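Local structure of uncharacterized protein (Plasmodium falciparum, 1ZSO) at residues F118-E126 / D135-W143. The protein is of unknown function but probably binds zinc. Residues are numbered along the deposited sequence; the frame is centred on the assembly and turned at random.
Sequences FPSNNFIVE and DVNLSDQNW
With CG of F123 anti to its carbonyl carbon (chi1 -70°) and L138 turned the same way about its own first torsion (chi1 -69°), the two side chains cross at about a right angle, and methyl CD1 of L138 comes to lie over one face of the ring. This is a CH-pi contact in which CD1 sits 4.1 Å from the centroid of the F123 ring, displaced toward the rim beside CD2. The carbonyl oxygen of V136 meets the same ring at its edge, in plane, while also accepting the N-H of F123 at 3.2 Å from N to O. The return bond runs from V136 N to F123 O at 3.0 Å, and together they make F123 and V136 a hydrogen-bonded antiparallel pair. The example illustrates how two segments of one chain can stay joined after regular pairing ends: beyond this pair L138 N still reaches S120 O, 3.3 Å away and nearly straight at 165°. N137 then folds the segment 135-143, its OD1 accepting from both S139 N (2.8 Å) and S139 OG in an Asx turn that leads into a type I turn at L138 to Q141. CB of N121 rests against CB of N137, the two side chains running side by side with their amide planes nearly perpendicular. Farther along, CG2 of V125 meets CG2 of V136 at 4.0 Å, and the far rim of the W143 indole approaches V125 obliquely. E75 of the second subunit packs on N121 and N137. Within the chain, 123-127 and 132-136 form a hairpin at the border of a four-stranded antiparallel sheet; L26 of strand 23-27 touches F123, V125 and L138, while from strand 152-163 of the six-stranded sheet I156 touches V125 and W143, and L159 touches L138.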
ATOM      1  N   PHE B 118       8.292  10.885   8.376  1.00 30.45           N
ATOM      2  CA  PHE B 118       8.751  11.868   7.437  1.00 31.55           C
ATOM      3  C   PHE B 118       7.639  12.812   7.073  1.00 32.25           C
ATOM      4  O   PHE B 118       6.784  12.464   6.324  1.00 32.44           O
ATOM      5  CB  PHE B 118       9.275  11.204   6.180  1.00 31.41           C
ATOM      6  CG  PHE B 118      10.421  10.312   6.445  1.00 34.02           C
ATOM      7  CD1 PHE B 118      10.209   9.019   6.886  1.00 37.56           C
ATOM      8  CD2 PHE B 118      11.724  10.775   6.317  1.00 35.89           C
ATOM      9  CE1 PHE B 118      11.285   8.182   7.174  1.00 35.86           C
ATOM     10  CE2 PHE B 118      12.797   9.944   6.588  1.00 35.52           C
ATOM     11  CZ  PHE B 118      12.558   8.641   7.045  1.00 34.12           C
ATOM     12  N   PRO B 119       7.684  14.044   7.576  1.00 34.50           N
ATOM     13  CA  PRO B 119       6.697  15.025   7.152  1.00 35.57           C
ATOM     14  C   PRO B 119       6.773  15.222   5.660  1.00 36.11           C
ATOM     15  O   PRO B 119       7.868  15.173   5.075  1.00 37.01           O
ATOM     16  CB  PRO B 119       7.101  16.313   7.889  1.00 34.93           C
ATOM     17  CG  PRO B 119       8.434  16.077   8.422  1.00 37.03           C
ATOM     18  CD  PRO B 119       8.654  14.593   8.531  1.00 36.02           C
ATOM     19  N   SER B 120       5.611  15.395   5.043  1.00 36.62           N
ATOM     20  CA  SER B 120       5.541  15.465   3.607  1.00 37.17           C
ATOM     21  C   SER B 120       5.329  16.923   3.246  1.00 35.95           C
ATOM     22  O   SER B 120       5.655  17.806   4.024  1.00 34.24           O
ATOM     23  CB  SER B 120       4.440  14.531   3.072  1.00 37.04           C
ATOM     24  OG  SER B 120       3.152  14.936   3.519  1.00 41.67           O
ATOM     25  N   ASN B 121       4.816  17.185   2.057  1.00 37.53           N
ATOM     26  CA  ASN B 121       4.558  18.566   1.663  1.00 38.90           C
ATOM     27  C   ASN B 121       3.123  18.796   1.264  1.00 37.34           C
ATOM     28  O   ASN B 121       2.853  19.505   0.314  1.00 38.09           O
ATOM     29  CB  ASN B 121       5.539  19.019   0.568  1.00 39.64           C
ATOM     30  CG  ASN B 121       6.122  17.864  -0.196  1.00 45.71           C
ATOM     31  OD1 ASN B 121       7.287  17.483   0.022  1.00 53.72           O
ATOM     32  ND2 ASN B 121       5.314  17.268  -1.083  1.00 47.93           N
ATOM     33  N   ASN B 122       2.199  18.171   1.980  1.00 36.80           N
ATOM     34  CA  ASN B 122       0.800  18.517   1.807  1.00 37.00           C
ATOM     35  C   ASN B 122       0.234  19.102   3.099  1.00 35.77           C
ATOM     36  O   ASN B 122      -0.925  18.877   3.423  1.00 36.00           O
ATOM     37  CB  ASN B 122      -0.158  17.358   1.336  1.00 37.52           C
ATOM     38  CG  ASN B 122       0.541  16.091   0.837  1.00 38.17           C
ATOM     39  OD1 ASN B 122       1.221  15.373   1.578  1.00 38.42           O
ATOM     40  ND2 ASN B 122       0.245  15.744  -0.400  1.00 45.23           N
ATOM     41  N   PHE B 123       1.010  19.874   3.835  1.00 35.57           N
ATOM     42  CA  PHE B 123       0.425  20.542   5.008  1.00 34.70           C
ATOM     43  C   PHE B 123      -0.316  21.775   4.551  1.00 35.03           C
ATOM     44  O   PHE B 123      -0.140  22.233   3.441  1.00 34.61           O
ATOM     45  CB  PHE B 123       1.473  20.926   6.044  1.00 34.37           C
ATOM     46  CG  PHE B 123       2.066  19.763   6.760  1.00 34.08           C
ATOM     47  CD1 PHE B 123       1.425  19.218   7.848  1.00 32.93           C
ATOM     48  CD2 PHE B 123       3.271  19.206   6.343  1.00 34.56           C
ATOM     49  CE1 PHE B 123       1.954  18.141   8.515  1.00 28.62           C
ATOM     50  CE2 PHE B 123       3.819  18.147   7.011  1.00 32.17           C
ATOM     51  CZ  PHE B 123       3.157  17.613   8.119  1.00 33.15           C
ATOM     52  N   ILE B 124      -1.187  22.265   5.419  1.00 36.14           N
ATOM     53  CA  ILE B 124      -1.990  23.437   5.182  1.00 36.77           C
ATOM     54  C   ILE B 124      -1.683  24.333   6.376  1.00 38.14           C
ATOM     55  O   ILE B 124      -1.530  23.862   7.510  1.00 37.87           O
ATOM     56  CB  ILE B 124      -3.506  23.114   5.080  1.00 36.80           C
ATOM     57  CG1 ILE B 124      -3.730  21.965   4.081  1.00 36.04           C
ATOM     58  CG2 ILE B 124      -4.343  24.382   4.673  1.00 35.56           C
ATOM     59  CD1 ILE B 124      -5.180  21.487   3.964  1.00 37.91           C
ATOM     60  N   VAL B 125      -1.522  25.621   6.092  1.00 38.09           N
ATOM     61  CA  VAL B 125      -1.346  26.601   7.136  1.00 37.44           C
ATOM     62  C   VAL B 125      -2.369  27.726   6.972  1.00 37.70           C
ATOM     63  O   VAL B 125      -2.613  28.208   5.866  1.00 36.89           O
ATOM     64  CB  VAL B 125       0.049  27.182   7.099  1.00 36.56           C
ATOM     65  CG1 VAL B 125       0.084  28.459   7.885  1.00 32.51           C
ATOM     66  CG2 VAL B 125       1.047  26.157   7.625  1.00 35.44           C
ATOM     67  N   GLU B 126      -2.970  28.116   8.089  1.00 38.19           N
ATOM     68  CA  GLU B 126      -3.737  29.358   8.167  1.00 38.27           C
ATOM     69  C   GLU B 126      -2.881  30.319   8.968  1.00 37.50           C
ATOM     70  O   GLU B 126      -2.323  29.911   9.974  1.00 37.88           O
ATOM     71  CB  GLU B 126      -5.079  29.154   8.876  1.00 37.55           C
ATOM     72  CG  GLU B 126      -5.967  30.427   8.831  1.00 38.59           C
ATOM     73  CD  GLU B 126      -7.345  30.209   9.391  1.00 39.07           C
ATOM     74  OE1 GLU B 126      -7.556  29.159  10.035  1.00 39.59           O
ATOM     75  OE2 GLU B 126      -8.225  31.088   9.178  1.00 42.20           O
ATOM     76  N   ASP B 135       0.100  23.126   0.041  1.00 44.12           N
ATOM     77  CA  ASP B 135       1.330  22.501  -0.399  1.00 45.05           C
ATOM     78  C   ASP B 135       2.480  23.025   0.467  1.00 43.44           C
ATOM     79  O   ASP B 135       3.560  23.321  -0.032  1.00 43.20           O
ATOM     80  CB  ASP B 135       1.569  22.843  -1.874  1.00 46.20           C
ATOM     81  CG  ASP B 135       0.566  22.154  -2.814  1.00 50.72           C
ATOM     82  OD1 ASP B 135       0.613  20.898  -2.905  1.00 55.38           O
ATOM     83  OD2 ASP B 135      -0.244  22.867  -3.475  1.00 52.05           O
ATOM     84  N   VAL B 136       2.215  23.172   1.759  1.00 42.30           N
ATOM     85  CA  VAL B 136       3.227  23.627   2.715  1.00 41.54           C
ATOM     86  C   VAL B 136       4.203  22.489   2.934  1.00 40.75           C
ATOM     87  O   VAL B 136       3.822  21.380   3.315  1.00 40.71           O
ATOM     88  CB  VAL B 136       2.595  24.102   4.034  1.00 41.87           C
ATOM     89  CG1 VAL B 136       3.642  24.356   5.090  1.00 42.04           C
ATOM     90  CG2 VAL B 136       1.752  25.361   3.793  1.00 42.48           C
ATOM     91  N   ASN B 137       5.458  22.752   2.595  1.00 40.23           N
ATOM     92  CA  ASN B 137       6.487  21.723   2.594  1.00 40.65           C
ATOM     93  C   ASN B 137       7.254  21.743   3.886  1.00 39.26           C
ATOM     94  O   ASN B 137       7.915  22.723   4.190  1.00 39.55           O
ATOM     95  CB  ASN B 137       7.476  21.915   1.448  1.00 40.74           C
ATOM     96  CG  ASN B 137       8.614  20.903   1.500  1.00 44.52           C
ATOM     97  OD1 ASN B 137       8.516  19.893   2.220  1.00 49.06           O
ATOM     98  ND2 ASN B 137       9.697  21.147   0.720  1.00 41.66           N
ATOM     99  N   LEU B 138       7.165  20.656   4.638  1.00 37.83           N
ATOM    100  CA  LEU B 138       7.878  20.582   5.901  1.00 38.35           C
ATOM    101  C   LEU B 138       8.812  19.378   5.915  1.00 36.32           C
ATOM    102  O   LEU B 138       9.327  19.015   6.955  1.00 36.66           O
ATOM    103  CB  LEU B 138       6.911  20.598   7.101  1.00 36.75           C
ATOM    104  CG  LEU B 138       6.173  21.918   7.347  1.00 39.88           C
ATOM    105  CD1 LEU B 138       5.089  21.805   8.430  1.00 38.09           C
ATOM    106  CD2 LEU B 138       7.100  23.020   7.750  1.00 40.74           C
ATOM    107  N   SER B 139       9.071  18.794   4.755  1.00 35.50           N
ATOM    108  CA  SER B 139      10.040  17.732   4.708  1.00 35.95           C
ATOM    109  C   SER B 139      11.410  18.224   5.162  1.00 36.49           C
ATOM    110  O   SER B 139      12.179  17.436   5.701  1.00 37.07           O
ATOM    111  CB  SER B 139      10.130  17.071   3.320  1.00 34.68           C
ATOM    112  OG  SER B 139      10.789  17.887   2.386  1.00 35.88           O
ATOM    113  N   ASP B 140      11.715  19.511   4.975  1.00 36.78           N
ATOM    114  CA  ASP B 140      12.983  20.079   5.470  1.00 38.27           C
ATOM    115  C   ASP B 140      12.849  20.790   6.852  1.00 39.19           C
ATOM    116  O   ASP B 140      13.785  21.467   7.317  1.00 36.52           O
ATOM    117  CB  ASP B 140      13.563  21.045   4.436  1.00 39.17           C
ATOM    118  CG  ASP B 140      12.559  22.078   3.990  1.00 44.37           C
ATOM    119  OD1 ASP B 140      11.522  22.303   4.704  1.00 45.95           O
ATOM    120  OD2 ASP B 140      12.788  22.638   2.885  1.00 51.11           O
ATOM    121  N   GLN B 141      11.659  20.649   7.457  1.00 39.43           N
ATOM    122  CA  GLN B 141      11.380  20.984   8.848  1.00 39.47           C
ATOM    123  C   GLN B 141      11.113  22.463   9.075  1.00 40.31           C
ATOM    124  O   GLN B 141      10.970  22.905  10.218  1.00 39.76           O
ATOM    125  CB  GLN B 141      12.504  20.492   9.766  1.00 39.52           C
ATOM    126  CG  GLN B 141      12.416  19.013  10.148  1.00 43.84           C
ATOM    127  CD  GLN B 141      12.995  18.053   9.119  1.00 50.04           C
ATOM    128  OE1 GLN B 141      12.414  16.983   8.861  1.00 57.54           O
ATOM    129  NE2 GLN B 141      14.144  18.403   8.544  1.00 49.47           N
ATOM    130  N   ASN B 142      11.039  23.237   7.985  1.00 40.01           N
ATOM    131  CA  ASN B 142      11.021  24.709   8.075  1.00 38.58           C
ATOM    132  C   ASN B 142      10.210  25.235   6.879  1.00 38.35           C
ATOM    133  O   ASN B 142      10.296  24.711   5.769  1.00 37.94           O
ATOM    134  CB  ASN B 142      12.443  25.325   8.044  1.00 36.86           C
ATOM    135  CG  ASN B 142      13.284  25.000   9.282  1.00 37.47           C
ATOM    136  OD1 ASN B 142      13.181  25.672  10.337  1.00 34.50           O
ATOM    137  ND2 ASN B 142      14.159  24.005   9.152  1.00 29.74           N
ATOM    138  N   TRP B 143       9.465  26.301   7.099  1.00 38.21           N
ATOM    139  CA  TRP B 143       8.678  26.866   6.021  1.00 37.93           C
ATOM    140  C   TRP B 143       8.285  28.268   6.358  1.00 36.22           C
ATOM    141  O   TRP B 143       7.961  28.557   7.490  1.00 34.37           O
ATOM    142  CB  TRP B 143       7.442  26.006   5.775  1.00 37.27           C
ATOM    143  CG  TRP B 143       6.430  26.643   4.909  1.00 36.70           C
ATOM    144  CD1 TRP B 143       6.320  26.529   3.555  1.00 35.33           C
ATOM    145  CD2 TRP B 143       5.356  27.508   5.330  1.00 33.19           C
ATOM    146  NE1 TRP B 143       5.261  27.271   3.110  1.00 36.35           N
ATOM    147  CE2 TRP B 143       4.647  27.877   4.174  1.00 34.23           C
ATOM    148  CE3 TRP B 143       4.935  27.988   6.562  1.00 34.33           C
ATOM    149  CZ2 TRP B 143       3.541  28.707   4.210  1.00 36.05           C
ATOM    150  CZ3 TRP B 143       3.839  28.846   6.603  1.00 38.12           C
ATOM    151  CH2 TRP B 143       3.154  29.197   5.428  1.00 35.68           C
TER
HETATM  152  O   HOH W   1      10.882  14.326   5.232  1.00 46.38           O